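Local structure of DNA helicase RecQ (Deinococcus radiodurans, 4Q48) at residues K302-P314 with R326-Y340. The protein probably couples ATP hydrolysis to 3'-5' translocation that unwinds duplex DNA, and is represented here by its catalytic core of helicase, zinc-binding and RQC domains. Numbering follows the deposited sequence.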
# COMPACT_ATOMS: atom_id res chain seq x y z
N LYS A 302 -19.99 -5.61 0.82
CA LYS A 302 -20.84 -6.69 1.29
C LYS A 302 -20.10 -7.30 2.46
O LYS A 302 -18.90 -7.52 2.37
CB LYS A 302 -21.11 -7.73 0.20
CG LYS A 302 -22.21 -8.70 0.54
CD LYS A 302 -22.55 -9.61 -0.62
CE LYS A 302 -23.30 -10.85 -0.11
NZ LYS A 302 -24.68 -10.59 0.40
N PRO A 303 -20.80 -7.60 3.57
CA PRO A 303 -20.03 -8.07 4.72
C PRO A 303 -19.74 -9.55 4.60
O PRO A 303 -18.89 -10.09 5.29
CB PRO A 303 -20.97 -7.79 5.90
CG PRO A 303 -22.27 -7.23 5.30
CD PRO A 303 -22.24 -7.57 3.86
N ASN A 304 -20.39 -10.14 3.61
CA ASN A 304 -20.74 -11.54 3.55
C ASN A 304 -19.88 -12.29 2.48
O ASN A 304 -20.21 -13.40 2.05
CB ASN A 304 -22.25 -11.55 3.22
CG ASN A 304 -22.92 -12.88 3.43
OD1 ASN A 304 -22.56 -13.66 4.31
ND2 ASN A 304 -23.91 -13.16 2.61
N VAL A 305 -18.81 -11.64 2.02
CA VAL A 305 -18.08 -12.09 0.82
C VAL A 305 -17.05 -13.21 1.08
O VAL A 305 -16.03 -13.02 1.75
CB VAL A 305 -17.34 -10.90 0.14
CG1 VAL A 305 -16.44 -11.40 -0.96
CG2 VAL A 305 -18.33 -9.88 -0.41
N ARG A 306 -17.29 -14.35 0.46
CA ARG A 306 -16.58 -15.57 0.79
C ARG A 306 -15.31 -15.82 -0.03
O ARG A 306 -14.43 -16.55 0.41
CB ARG A 306 -17.53 -16.76 0.63
CG ARG A 306 -18.25 -17.07 1.90
CD ARG A 306 -17.27 -17.11 3.04
NE ARG A 306 -17.90 -16.66 4.25
CZ ARG A 306 -17.70 -15.47 4.80
NH1 ARG A 306 -16.81 -14.64 4.31
NH2 ARG A 306 -18.34 -15.13 5.90
N PHE A 307 -15.22 -15.23 -1.22
CA PHE A 307 -13.98 -15.31 -1.97
C PHE A 307 -13.75 -14.13 -2.92
O PHE A 307 -14.70 -13.45 -3.36
CB PHE A 307 -13.91 -16.61 -2.76
CG PHE A 307 -14.87 -16.70 -3.94
CD1 PHE A 307 -16.13 -17.26 -3.79
CD2 PHE A 307 -14.48 -16.30 -5.20
CE1 PHE A 307 -16.98 -17.39 -4.86
CE2 PHE A 307 -15.34 -16.43 -6.29
CZ PHE A 307 -16.59 -16.97 -6.11
N VAL A 308 -12.47 -13.87 -3.19
CA VAL A 308 -12.10 -13.00 -4.29
C VAL A 308 -11.15 -13.74 -5.22
O VAL A 308 -10.07 -14.17 -4.81
CB VAL A 308 -11.46 -11.70 -3.82
CG1 VAL A 308 -10.78 -11.03 -4.98
CG2 VAL A 308 -12.54 -10.78 -3.30
N ALA A 309 -11.58 -13.84 -6.47
CA ALA A 309 -10.83 -14.53 -7.51
C ALA A 309 -10.17 -13.55 -8.46
O ALA A 309 -10.82 -12.66 -8.99
CB ALA A 309 -11.74 -15.47 -8.28
N HIS A 310 -8.88 -13.76 -8.73
CA HIS A 310 -8.21 -12.98 -9.76
C HIS A 310 -7.87 -13.87 -10.95
O HIS A 310 -7.12 -14.83 -10.82
CB HIS A 310 -6.96 -12.31 -9.20
CG HIS A 310 -7.24 -11.04 -8.45
ND1 HIS A 310 -7.41 -10.99 -7.08
CD2 HIS A 310 -7.39 -9.76 -8.89
CE1 HIS A 310 -7.65 -9.75 -6.71
NE2 HIS A 310 -7.63 -8.98 -7.79
N LEU A 311 -8.43 -13.54 -12.11
CA LEU A 311 -8.24 -14.38 -13.29
C LEU A 311 -7.20 -13.73 -14.19
O LEU A 311 -6.84 -14.25 -15.26
CB LEU A 311 -9.57 -14.57 -14.01
CG LEU A 311 -10.42 -15.68 -13.42
CD1 LEU A 311 -11.80 -15.73 -14.08
CD2 LEU A 311 -9.74 -17.02 -13.52
N ASP A 312 -6.72 -12.57 -13.75
CA ASP A 312 -5.63 -11.87 -14.39
C ASP A 312 -4.83 -11.17 -13.30
O ASP A 312 -5.29 -11.02 -12.16
CB ASP A 312 -6.10 -10.82 -15.42
CG ASP A 312 -6.92 -11.41 -16.54
OD1 ASP A 312 -6.41 -12.28 -17.27
OD2 ASP A 312 -8.08 -10.96 -16.71
N LEU A 313 -3.61 -10.76 -13.64
CA LEU A 313 -2.79 -10.00 -12.71
C LEU A 313 -3.42 -8.66 -12.43
O LEU A 313 -3.86 -7.96 -13.35
CB LEU A 313 -1.39 -9.82 -13.26
CG LEU A 313 -0.47 -11.00 -13.07
CD1 LEU A 313 0.89 -10.64 -13.67
CD2 LEU A 313 -0.37 -11.35 -11.60
N PRO A 314 -3.46 -8.27 -11.15
CA PRO A 314 -3.88 -6.92 -10.79
C PRO A 314 -2.85 -5.92 -11.29
O PRO A 314 -1.80 -6.36 -11.75
CB PRO A 314 -3.93 -6.95 -9.27
CG PRO A 314 -3.65 -8.36 -8.88
CD PRO A 314 -2.95 -9.01 -9.98
N ARG A 326 -11.72 -6.99 0.04
CA ARG A 326 -13.17 -6.86 0.09
C ARG A 326 -13.82 -8.12 0.57
O ARG A 326 -15.04 -8.19 0.71
CB ARG A 326 -13.73 -6.50 -1.28
CG ARG A 326 -13.31 -5.16 -1.78
CD ARG A 326 -14.27 -4.66 -2.80
NE ARG A 326 -14.20 -3.21 -2.93
CZ ARG A 326 -13.41 -2.60 -3.80
NH1 ARG A 326 -12.62 -3.33 -4.59
NH2 ARG A 326 -13.41 -1.27 -3.88
N ALA A 327 -12.99 -9.10 0.87
CA ALA A 327 -13.47 -10.39 1.28
C ALA A 327 -13.49 -10.45 2.79
O ALA A 327 -12.80 -9.68 3.43
CB ALA A 327 -12.61 -11.48 0.71
N GLY A 328 -14.34 -11.30 3.33
CA GLY A 328 -14.35 -11.63 4.73
C GLY A 328 -14.50 -10.47 5.68
O GLY A 328 -13.85 -10.43 6.72
N ARG A 329 -15.37 -9.53 5.35
CA ARG A 329 -15.51 -8.35 6.19
C ARG A 329 -16.43 -8.68 7.35
O ARG A 329 -16.76 -7.82 8.16
CB ARG A 329 -16.02 -7.14 5.39
CG ARG A 329 -14.97 -6.62 4.41
CD ARG A 329 -14.04 -5.59 5.01
NE ARG A 329 -13.21 -5.01 3.94
CZ ARG A 329 -12.51 -3.88 4.05
NH1 ARG A 329 -12.56 -3.17 5.16
NH2 ARG A 329 -11.79 -3.45 3.01
N ASP A 330 -16.86 -9.94 7.41
CA ASP A 330 -17.62 -10.40 8.56
C ASP A 330 -16.75 -11.21 9.53
O ASP A 330 -17.26 -11.84 10.45
CB ASP A 330 -18.80 -11.24 8.11
CG ASP A 330 -18.37 -12.48 7.30
OD1 ASP A 330 -17.15 -12.67 7.04
OD2 ASP A 330 -19.28 -13.27 6.94
N GLY A 331 -15.43 -11.12 9.35
CA GLY A 331 -14.47 -11.81 10.19
C GLY A 331 -14.35 -13.32 9.99
O GLY A 331 -13.46 -13.96 10.56
N LEU A 332 -15.22 -13.88 9.14
CA LEU A 332 -15.23 -15.32 8.91
C LEU A 332 -14.25 -15.75 7.78
O LEU A 332 -13.75 -14.89 7.04
CB LEU A 332 -16.67 -15.74 8.60
CG LEU A 332 -17.66 -15.51 9.74
CD1 LEU A 332 -19.05 -15.61 9.21
CD2 LEU A 332 -17.44 -16.56 10.81
N PRO A 333 -13.94 -17.07 7.68
CA PRO A 333 -12.95 -17.51 6.68
C PRO A 333 -13.33 -17.14 5.25
O PRO A 333 -14.47 -17.33 4.84
CB PRO A 333 -12.94 -19.04 6.84
CG PRO A 333 -13.34 -19.27 8.24
CD PRO A 333 -14.38 -18.19 8.53
N SER A 334 -12.37 -16.63 4.50
CA SER A 334 -12.58 -16.35 3.10
C SER A 334 -11.29 -16.64 2.38
O SER A 334 -10.23 -16.66 3.01
CB SER A 334 -13.04 -14.92 2.88
OG SER A 334 -14.29 -14.71 3.51
N THR A 335 -11.38 -16.90 1.08
CA THR A 335 -10.22 -17.24 0.27
C THR A 335 -9.94 -16.18 -0.77
O THR A 335 -10.85 -15.70 -1.44
CB THR A 335 -10.40 -18.55 -0.51
OG1 THR A 335 -11.00 -19.58 0.31
CG2 THR A 335 -9.06 -18.98 -1.12
N ALA A 336 -8.68 -15.79 -0.91
CA ALA A 336 -8.29 -15.01 -2.06
C ALA A 336 -7.53 -15.96 -2.94
O ALA A 336 -6.54 -16.55 -2.49
CB ALA A 336 -7.47 -13.81 -1.67
N TRP A 337 -8.03 -16.15 -4.16
CA TRP A 337 -7.58 -17.17 -5.10
C TRP A 337 -7.20 -16.49 -6.41
O TRP A 337 -8.03 -15.78 -7.01
CB TRP A 337 -8.70 -18.16 -5.31
CG TRP A 337 -8.52 -19.32 -6.23
CD1 TRP A 337 -8.26 -20.61 -5.87
CD2 TRP A 337 -8.71 -19.32 -7.66
NE1 TRP A 337 -8.25 -21.42 -6.99
CE2 TRP A 337 -8.52 -20.65 -8.10
CE3 TRP A 337 -9.01 -18.33 -8.61
CZ2 TRP A 337 -8.61 -21.02 -9.45
CZ3 TRP A 337 -9.08 -18.70 -9.95
CH2 TRP A 337 -8.90 -20.04 -10.35
N MET A 338 -5.95 -16.66 -6.85
CA MET A 338 -5.49 -16.03 -8.10
C MET A 338 -4.62 -16.97 -8.95
O MET A 338 -3.70 -17.66 -8.46
CB MET A 338 -4.73 -14.73 -7.83
CG MET A 338 -3.98 -14.17 -9.05
SD MET A 338 -3.21 -12.53 -8.84
CE MET A 338 -1.83 -12.90 -7.78
N VAL A 339 -4.90 -16.95 -10.24
CA VAL A 339 -4.08 -17.65 -11.19
C VAL A 339 -3.58 -16.65 -12.22
O VAL A 339 -4.27 -15.71 -12.60
CB VAL A 339 -4.83 -18.81 -11.91
CG1 VAL A 339 -4.96 -20.04 -11.00
CG2 VAL A 339 -6.17 -18.32 -12.48
N TYR A 340 -2.35 -16.86 -12.64
CA TYR A 340 -1.76 -16.02 -13.64
C TYR A 340 -0.81 -16.95 -14.39
O TYR A 340 -0.37 -17.98 -13.85
CB TYR A 340 -1.04 -14.83 -13.00
CG TYR A 340 0.33 -15.15 -12.46
CD1 TYR A 340 0.49 -15.91 -11.31
CD2 TYR A 340 1.48 -14.70 -13.12
CE1 TYR A 340 1.76 -16.21 -10.85
CE2 TYR A 340 2.73 -14.99 -12.65
CZ TYR A 340 2.86 -15.74 -11.54
OH TYR A 340 4.12 -16.03 -11.11
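Trp337 N donates to Val308 O (2.9 Å) and Trp337 O accepts from His310 N, two links in the parallel pairing of strands 305-310 and 334-340. The two strand directions differ by only 9°. Small Ala309 lets the indole lie beside it, CB 4.0 Å from Trp337 CE3, while Leu311 CD2 meets the ring's edge at CZ3. From the other face of the sheet, Met338, extended until it bends at chi3 (72°), sets SD 3.7 Å from Pro314 CD and obliquely to the His310 ring. Leu313 CD2 reaches both this sulfur and Tyr340 CB (3.8 Å); an alanine here would probably open a gap beside Met338 and leave Tyr340 freer to turn. Near the 328-331 turn, Arg306, whose CB points away, bends its long chain back at chi2 and chi3 to form a salt bridge with Asp330, doubtful in its exact length, while Asp330 OD1 accepts from Leu332 N, an Asx turn. Gly328 suits its positive phi, and a side chain there would crowd Ser334 OG; its N donates to Val305 O (2.9 Å). Farther out, Phe229 stacks on Trp337, and Glu323 holds His310 NE2. Strands 212-218 and 238-242 flank the pair; helix 317-324 joins its strands in a beta-alpha-beta crossover, typical of the second RecA-like helicase domain.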